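Local coordinates for protein acetylxylan esterase A (Aspergillus awamori, PDB 5X6S) that removes acetyl side groups from the backbone of acetylated xylans and xylo-oligosaccharides during the breakdown of plant biomass, at residues Lys112-Gly117 against Leu135-Thr140; Thr131-Phe136 against Gly189-Met194; Gly219-Asp224 against Gly246-Gly251. All blocks are in the same frame, centred on the assembly; numbering follows the deposited sequence.

Interaction 1 (Lys112-Gly117 against Leu135-Thr140)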
# COMPACT_ATOMS: atom_id res chain seq x y z
N LYS A 112 -2.10 1.47 7.79
CA LYS A 112 -3.23 1.88 8.64
C LYS A 112 -3.72 3.28 8.27
O LYS A 112 -3.84 4.15 9.15
CB LYS A 112 -2.85 1.82 10.15
CG LYS A 112 -2.50 0.40 10.65
CD LYS A 112 -2.14 0.41 12.12
CE LYS A 112 -1.89 -1.05 12.57
NZ LYS A 112 -1.17 -1.06 13.87
N VAL A 113 -4.09 3.44 6.99
CA VAL A 113 -4.58 4.72 6.47
C VAL A 113 -6.00 4.51 5.95
O VAL A 113 -6.29 3.55 5.20
CB VAL A 113 -3.62 5.30 5.37
CG1 VAL A 113 -4.11 6.66 4.87
CG2 VAL A 113 -2.19 5.37 5.85
N PHE A 114 -6.91 5.39 6.39
CA PHE A 114 -8.34 5.20 6.19
C PHE A 114 -8.91 6.50 5.66
O PHE A 114 -8.35 7.53 5.93
CB PHE A 114 -8.99 4.80 7.53
CG PHE A 114 -8.35 3.57 8.12
CD1 PHE A 114 -8.70 2.30 7.64
CD2 PHE A 114 -7.40 3.68 9.12
CE1 PHE A 114 -8.04 1.15 8.11
CE2 PHE A 114 -6.75 2.52 9.62
CZ PHE A 114 -7.09 1.26 9.10
N VAL A 115 -10.02 6.44 4.95
CA VAL A 115 -10.63 7.63 4.39
C VAL A 115 -12.14 7.56 4.59
O VAL A 115 -12.73 6.47 4.47
CB VAL A 115 -10.21 7.87 2.89
CG1 VAL A 115 -10.52 6.69 1.99
CG2 VAL A 115 -10.75 9.20 2.34
N THR A 116 -12.75 8.70 4.93
CA THR A 116 -14.18 8.77 5.23
C THR A 116 -14.64 10.21 4.97
O THR A 116 -13.81 11.14 4.94
CB THR A 116 -14.48 8.30 6.68
OG1 THR A 116 -15.86 8.41 6.94
CG2 THR A 116 -13.69 9.15 7.74
N GLY A 117 -15.93 10.38 4.76
CA GLY A 117 -16.47 11.65 4.39
C GLY A 117 -17.98 11.63 4.36
O GLY A 117 -18.56 10.54 4.35
N LEU A 135 -3.31 3.64 -1.34
CA LEU A 135 -3.08 4.34 -0.08
C LEU A 135 -3.94 3.85 1.12
O LEU A 135 -3.55 4.05 2.28
CB LEU A 135 -3.28 5.85 -0.28
CG LEU A 135 -2.29 6.53 -1.20
CD1 LEU A 135 -2.66 8.02 -1.33
CD2 LEU A 135 -0.84 6.36 -0.75
N PHE A 136 -5.08 3.22 0.84
CA PHE A 136 -6.16 3.08 1.82
C PHE A 136 -6.49 1.62 2.14
O PHE A 136 -6.74 0.84 1.23
CB PHE A 136 -7.40 3.80 1.37
CG PHE A 136 -7.19 5.27 1.14
CD1 PHE A 136 -6.92 6.12 2.21
CD2 PHE A 136 -7.17 5.77 -0.16
CE1 PHE A 136 -6.66 7.46 2.00
CE2 PHE A 136 -6.89 7.09 -0.40
CZ PHE A 136 -6.65 7.96 0.68
N ALA A 137 -6.46 1.30 3.45
CA ALA A 137 -6.81 -0.02 3.98
C ALA A 137 -8.30 -0.22 4.01
O ALA A 137 -8.79 -1.34 3.80
CB ALA A 137 -6.24 -0.16 5.38
N ALA A 138 -9.06 0.86 4.25
CA ALA A 138 -10.54 0.81 4.34
C ALA A 138 -11.07 2.20 4.25
O ALA A 138 -10.30 3.17 4.50
CB ALA A 138 -11.01 0.16 5.66
N ALA A 139 -12.34 2.31 3.91
CA ALA A 139 -13.04 3.57 3.72
C ALA A 139 -14.43 3.45 4.23
O ALA A 139 -15.04 2.35 4.08
CB ALA A 139 -13.12 3.93 2.26
N THR A 140 -14.97 4.55 4.77
CA THR A 140 -16.39 4.61 5.22
C THR A 140 -17.06 5.77 4.53
O THR A 140 -16.58 6.92 4.63
CB THR A 140 -16.51 4.67 6.79
OG1 THR A 140 -15.97 3.48 7.39
CG2 THR A 140 -17.98 4.82 7.26
O HOH W 1 -3.41 1.87 4.48

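Interaction 2 (Thr131-Phe136 against Gly189-Met194). With NA (sodium ion), chain G.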
# COMPACT_ATOMS: atom_id res chain seq x y z
N THR A 131 -9.20 6.14 -7.29
CA THR A 131 -8.07 6.82 -7.95
C THR A 131 -6.73 6.53 -7.24
O THR A 131 -5.71 6.43 -7.92
CB THR A 131 -8.26 8.35 -8.03
OG1 THR A 131 -8.65 8.87 -6.75
CG2 THR A 131 -9.31 8.74 -9.10
N TYR A 132 -6.73 6.43 -5.90
CA TYR A 132 -5.54 6.08 -5.08
C TYR A 132 -5.79 4.84 -4.19
O TYR A 132 -5.55 4.86 -2.99
CB TYR A 132 -5.01 7.34 -4.30
CG TYR A 132 -4.77 8.44 -5.27
CD1 TYR A 132 -3.52 8.58 -5.90
CD2 TYR A 132 -5.81 9.28 -5.68
CE1 TYR A 132 -3.33 9.54 -6.86
CE2 TYR A 132 -5.61 10.25 -6.64
CZ TYR A 132 -4.36 10.35 -7.25
OH TYR A 132 -4.18 11.28 -8.24
N PRO A 133 -6.29 3.72 -4.79
CA PRO A 133 -6.59 2.51 -3.97
C PRO A 133 -5.41 2.03 -3.12
O PRO A 133 -5.62 1.54 -2.01
CB PRO A 133 -6.95 1.46 -5.03
CG PRO A 133 -6.29 1.95 -6.30
CD PRO A 133 -6.47 3.44 -6.23
N GLU A 134 -4.19 2.23 -3.62
CA GLU A 134 -2.93 1.84 -2.96
C GLU A 134 -2.70 2.47 -1.60
O GLU A 134 -1.98 1.92 -0.80
CB GLU A 134 -1.71 2.12 -3.86
CG GLU A 134 -1.33 3.62 -4.08
CD GLU A 134 -2.15 4.37 -5.13
OE1 GLU A 134 -3.10 3.78 -5.68
OE2 GLU A 134 -1.84 5.56 -5.41
N LEU A 135 -3.31 3.64 -1.34
CA LEU A 135 -3.08 4.34 -0.08
C LEU A 135 -3.94 3.85 1.12
O LEU A 135 -3.55 4.05 2.28
CB LEU A 135 -3.28 5.85 -0.28
CG LEU A 135 -2.29 6.53 -1.20
CD1 LEU A 135 -2.66 8.02 -1.33
CD2 LEU A 135 -0.84 6.36 -0.75
N PHE A 136 -5.08 3.22 0.84
CA PHE A 136 -6.16 3.08 1.82
C PHE A 136 -6.49 1.62 2.14
O PHE A 136 -6.74 0.84 1.23
CB PHE A 136 -7.40 3.80 1.37
CG PHE A 136 -7.19 5.27 1.14
CD1 PHE A 136 -6.92 6.12 2.21
CD2 PHE A 136 -7.17 5.77 -0.16
CE1 PHE A 136 -6.66 7.46 2.00
CE2 PHE A 136 -6.89 7.09 -0.40
CZ PHE A 136 -6.65 7.96 0.68
N GLY A 189 -3.71 -4.16 -7.60
CA GLY A 189 -3.24 -4.39 -6.27
C GLY A 189 -4.35 -4.17 -5.22
O GLY A 189 -5.54 -4.17 -5.51
N SER A 190 -3.89 -3.93 -4.00
CA SER A 190 -4.70 -3.68 -2.82
C SER A 190 -5.71 -2.57 -3.08
O SER A 190 -5.35 -1.55 -3.69
CB SER A 190 -3.71 -3.22 -1.77
OG SER A 190 -4.33 -3.00 -0.54
N ARG A 191 -6.94 -2.74 -2.61
CA ARG A 191 -7.92 -1.64 -2.59
C ARG A 191 -8.57 -1.54 -1.18
O ARG A 191 -8.61 -2.56 -0.46
CB ARG A 191 -9.00 -1.88 -3.62
CG ARG A 191 -8.50 -2.20 -5.04
CD ARG A 191 -9.68 -2.52 -5.97
NE ARG A 191 -9.23 -2.63 -7.35
CZ ARG A 191 -9.21 -1.64 -8.23
NH1 ARG A 191 -9.65 -0.46 -7.90
NH2 ARG A 191 -8.72 -1.85 -9.47
N PRO A 192 -9.06 -0.36 -0.79
CA PRO A 192 -9.67 -0.33 0.57
C PRO A 192 -10.95 -1.17 0.69
O PRO A 192 -11.78 -1.18 -0.25
CB PRO A 192 -10.00 1.16 0.78
CG PRO A 192 -10.08 1.74 -0.61
CD PRO A 192 -9.10 0.96 -1.44
N ARG A 193 -11.12 -1.81 1.84
CA ARG A 193 -12.40 -2.41 2.23
C ARG A 193 -13.42 -1.26 2.36
O ARG A 193 -13.16 -0.29 3.07
CB ARG A 193 -12.25 -3.15 3.53
CG ARG A 193 -11.23 -4.25 3.53
CD ARG A 193 -11.13 -4.91 4.93
NE ARG A 193 -10.38 -4.09 5.92
CZ ARG A 193 -10.94 -3.33 6.86
NH1 ARG A 193 -12.25 -3.27 6.97
NH2 ARG A 193 -10.18 -2.62 7.69
N MET A 194 -14.56 -1.36 1.66
CA MET A 194 -15.55 -0.31 1.58
C MET A 194 -16.75 -0.55 2.50
O MET A 194 -17.33 -1.62 2.50
CB MET A 194 -16.06 -0.14 0.16
CG MET A 194 -15.01 0.10 -0.91
SD MET A 194 -13.98 1.58 -0.55
CE MET A 194 -15.19 2.84 -0.71
NA NA G . 0.41 0.50 0.15
O HOH W 2 -5.04 -0.39 -0.40
O HOH W 3 1.27 0.56 -2.09
O HOH W 4 -0.50 0.79 1.90

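Interaction 3 (Gly219-Asp224 against Gly246-Gly251)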
# COMPACT_ATOMS: atom_id res chain seq x y z
N GLY A 219 -18.87 -5.22 -8.07
CA GLY A 219 -18.24 -5.50 -9.39
C GLY A 219 -16.73 -5.45 -9.24
O GLY A 219 -16.01 -6.36 -9.71
N VAL A 220 -16.23 -4.40 -8.55
CA VAL A 220 -14.78 -4.21 -8.41
C VAL A 220 -14.16 -5.42 -7.70
O VAL A 220 -13.07 -5.94 -8.07
CB VAL A 220 -14.49 -2.87 -7.69
CG1 VAL A 220 -13.06 -2.77 -7.20
CG2 VAL A 220 -14.78 -1.72 -8.63
N PHE A 221 -14.83 -5.90 -6.64
CA PHE A 221 -14.20 -6.95 -5.85
C PHE A 221 -14.56 -8.37 -6.33
O PHE A 221 -14.08 -9.34 -5.79
CB PHE A 221 -14.55 -6.77 -4.35
CG PHE A 221 -13.81 -5.62 -3.72
CD1 PHE A 221 -12.45 -5.74 -3.43
CD2 PHE A 221 -14.44 -4.41 -3.51
CE1 PHE A 221 -11.74 -4.69 -2.85
CE2 PHE A 221 -13.73 -3.35 -2.95
CZ PHE A 221 -12.42 -3.50 -2.62
N GLY A 222 -15.39 -8.48 -7.33
CA GLY A 222 -15.72 -9.83 -7.82
C GLY A 222 -16.82 -10.53 -7.01
O GLY A 222 -16.97 -11.75 -7.12
N TYR A 223 -17.55 -9.75 -6.19
CA TYR A 223 -18.68 -10.26 -5.39
C TYR A 223 -19.93 -10.30 -6.26
O TYR A 223 -20.12 -9.44 -7.10
CB TYR A 223 -18.98 -9.32 -4.21
CG TYR A 223 -17.85 -9.20 -3.20
CD1 TYR A 223 -17.04 -10.29 -2.92
CD2 TYR A 223 -17.59 -7.97 -2.53
CE1 TYR A 223 -16.00 -10.21 -2.01
CE2 TYR A 223 -16.56 -7.88 -1.60
CZ TYR A 223 -15.76 -8.97 -1.35
OH TYR A 223 -14.73 -8.91 -0.44
N ASP A 224 -20.77 -11.30 -6.04
CA ASP A 224 -22.07 -11.35 -6.66
C ASP A 224 -22.99 -10.34 -5.99
O ASP A 224 -23.38 -10.54 -4.83
CB ASP A 224 -22.64 -12.78 -6.52
CG ASP A 224 -23.99 -12.96 -7.23
OD1 ASP A 224 -24.57 -11.95 -7.69
OD2 ASP A 224 -24.43 -14.14 -7.35
N GLY A 246 -18.86 -9.13 1.43
CA GLY A 246 -17.65 -9.86 1.74
C GLY A 246 -16.67 -9.03 2.57
O GLY A 246 -17.05 -7.98 3.11
N ASP A 247 -15.43 -9.50 2.72
CA ASP A 247 -14.42 -8.79 3.50
C ASP A 247 -14.24 -7.31 3.08
O ASP A 247 -13.93 -6.48 3.95
CB ASP A 247 -13.06 -9.48 3.41
CG ASP A 247 -13.02 -10.81 4.16
OD1 ASP A 247 -14.03 -11.18 4.78
OD2 ASP A 247 -11.96 -11.46 4.13
N SER A 248 -14.44 -7.01 1.79
CA SER A 248 -14.12 -5.68 1.24
C SER A 248 -15.34 -4.85 0.90
O SER A 248 -15.21 -3.79 0.29
CB SER A 248 -13.19 -5.83 0.01
OG SER A 248 -11.95 -6.42 0.39
N LEU A 249 -16.54 -5.34 1.26
CA LEU A 249 -17.73 -4.55 1.03
C LEU A 249 -18.87 -4.87 2.00
O LEU A 249 -19.37 -6.01 2.03
CB LEU A 249 -18.26 -4.68 -0.40
CG LEU A 249 -19.53 -3.92 -0.67
CD1 LEU A 249 -19.40 -2.37 -0.57
CD2 LEU A 249 -20.13 -4.26 -2.02
N GLN A 250 -19.30 -3.84 2.72
CA GLN A 250 -20.56 -3.89 3.40
C GLN A 250 -21.37 -2.62 3.22
O GLN A 250 -20.80 -1.53 3.05
CB GLN A 250 -20.39 -4.30 4.85
CG GLN A 250 -19.74 -3.29 5.73
CD GLN A 250 -19.59 -3.73 7.17
OE1 GLN A 250 -20.06 -3.07 8.06
NE2 GLN A 250 -18.88 -4.78 7.39
N GLY A 251 -22.68 -2.76 3.20
CA GLY A 251 -23.56 -1.63 3.03
C GLY A 251 -24.43 -1.51 4.28
O GLY A 251 -24.81 -2.53 4.86

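Interaction 1 (Lys112-Gly117 against Leu135-Thr140)
The hydroxyl of Thr116 gives a hydrogen bond to the carbonyl of Thr140, with OG1 2.8 Å from O. It approaches from above the carbonyl plane, 37° out of it. With chi1 of Thr116 at 179°, OG1 lies opposite its own backbone N, within reach of the Thr140 carbonyl. The same Thr140 O also takes a CA-H...O contact from Thr116. The hydroxyl of Thr140 is turned elsewhere and bonds to Gln195 OE1.

Backbone bonds join the rest of the two strands. Thr140 N donates to Val115 O at 3.0 Å. Val115 N donates to Ala138 O, but this bond is weak. Ahead of strand 138-142, Ala137 N donates to Val113 O at 2.9 Å. A water accepts from Val113 N and probably donates to Leu135 O, though it has other acceptors in reach.

These strands run parallel in the central sheet of the alpha/beta-hydrolase fold. Helix 120-131 connects them, which makes a beta-alpha-beta crossover. Gly117 belongs to the GxSxG sequence of a probable nucleophile elbow, whose Ser119 is the active-site serine by similarity.

On the sheet face of Val115 and Ala139, CG1 of Val115 sits over the Phe136 ring in a CH-pi contact, 3.8 Å from the centroid and 17° off the normal. Leu135 CB lies against the opposite face of that ring. Val113 CG1 also reaches Phe136, at CD1.

On the face of Phe114, Ala138, Thr116 and Thr140, the Phe114 ring reaches back to the residue before strand 138-142. Its CE1 comes within 3.5 Å of Ala137 CB. Ala138 CB lies in the plane of the ring, at its edge, 3.7 Å from CD1. Phe272 stacks on this ring from the C-terminal end of helix 265-272.

Interaction 2 (Thr131-Phe136 against Gly189-Met194)
This is a loop-to-loop packing contact with a water bridge, set just before two neighbouring strands of the central sheet. Pro133 and Phe136 come from the turn after helix 120-131. Ser190, Arg191 and Pro192 come from the segment that leads into strand 193-199. No direct hydrogen bond crosses between them.

A single water does the polar work. It donates to Pro133 O at 2.6 Å and to Phe136 O at 2.7 Å, and accepts from Ser190 OG at 2.7 Å. The serine torsion sets up this bridge: at chi1 -177°, OG swings away from its own backbone N and reaches the water. Three groups from both segments therefore hold the water. Ser190 O bonds to Tyr187 OH.

Pro192 makes an apolar contact through CB, 3.8 Å from Phe136 CB. Its other atoms lie against carbonyl oxygens, CD 3.6 Å from Pro133 O and CA 3.2 Å from Phe136 O. Pro192 N has no hydrogen to give; the water donates to the Phe136 carbonyl instead. The Phe136 ring leads away from the proline, which meets the phenylalanine at CB. Pro133 CB packs against the aliphatic start of the Arg191 side chain, 4.0 Å from CG. From CG to NE that chain runs on extended.

Pro133, Glu134 and Leu135 form a short 3-10 turn. Glu134 O binds a sodium ion at 2.9 Å, together with two waters. Glu134 O of the second subunit binds the same ion, so the turn lies where two copies meet in the crystal; the protein is otherwise described as a monomer.

Helix 120-131 touches both segments, through Met128 on Phe136 and Ala129 on Pro192. Just beyond, the backbone of Arg193 bonds to Ala137 and Ala139 as strands 138-142 and 193-199 come together.

Interaction 3 (Gly219-Asp224 against Gly246-Gly251)
Tyr223 and Phe221 both turn toward Ser248, but they meet it in different ways. The phenylalanine presents a ring face. Ser248 CB sits over the centre of that face in a close CH-pi contact, 3.4 Å from the centroid and 13° off the normal. Val220 CG1 lies on the opposite face, offset toward the rim.

Tyr223 presents its edge and its hydroxyl. Ser248 N lies near the plane of the ring and donates to OH at 2.9 Å, with an N-H...O angle of 152°. Asp247 N is also close to OH, but its angle is too poor for a bond. With chi1 at -63°, the tyrosine CG lies beside its own backbone N and the ring extends across to the turn. Leu249 CB touches the ring edge, 3.8 Å from CE2. Gly246 CA lies over one face, 4.2 Å from the centroid, and Phe221 CB lies against the other. The ring packs directly on the backbone of Gly246.

The target of both rings is a type I beta turn from Gly246 to Leu249, the hairpin link between strands 240-246 and 249-254. The rings come from the end of helix 208-221. There Gly222, with positive phi, closes the helix in a Schellman motif.

Strand 193-199 lies beside the hairpin, with Met194 bonded to the backbone of Ser248 and Gln250 and packed on Leu249. Helix 173-182 touches Val220, while Trp245 of strand 240-246 touches Tyr223.

The three contacts follow one another across the central sheet, in the order of strands 113-118, 138-142, 193-199 and 249-254. Interactions 1 and 2 have centres 8 Å apart and share Leu135 and Phe136. Interaction 3 lies 13 Å from interaction 2 and 16 Å from interaction 1, centre to centre. Strand 193-199 is the middle piece: it pairs with a strand of each neighbouring contact, through its first two residues. Along the chain, interaction 2 begins on the segment where interaction 1 ends, and interaction 3 follows both. Together they tie the strand leading to the probable nucleophile elbow to the antiparallel hairpin farther along the sheet.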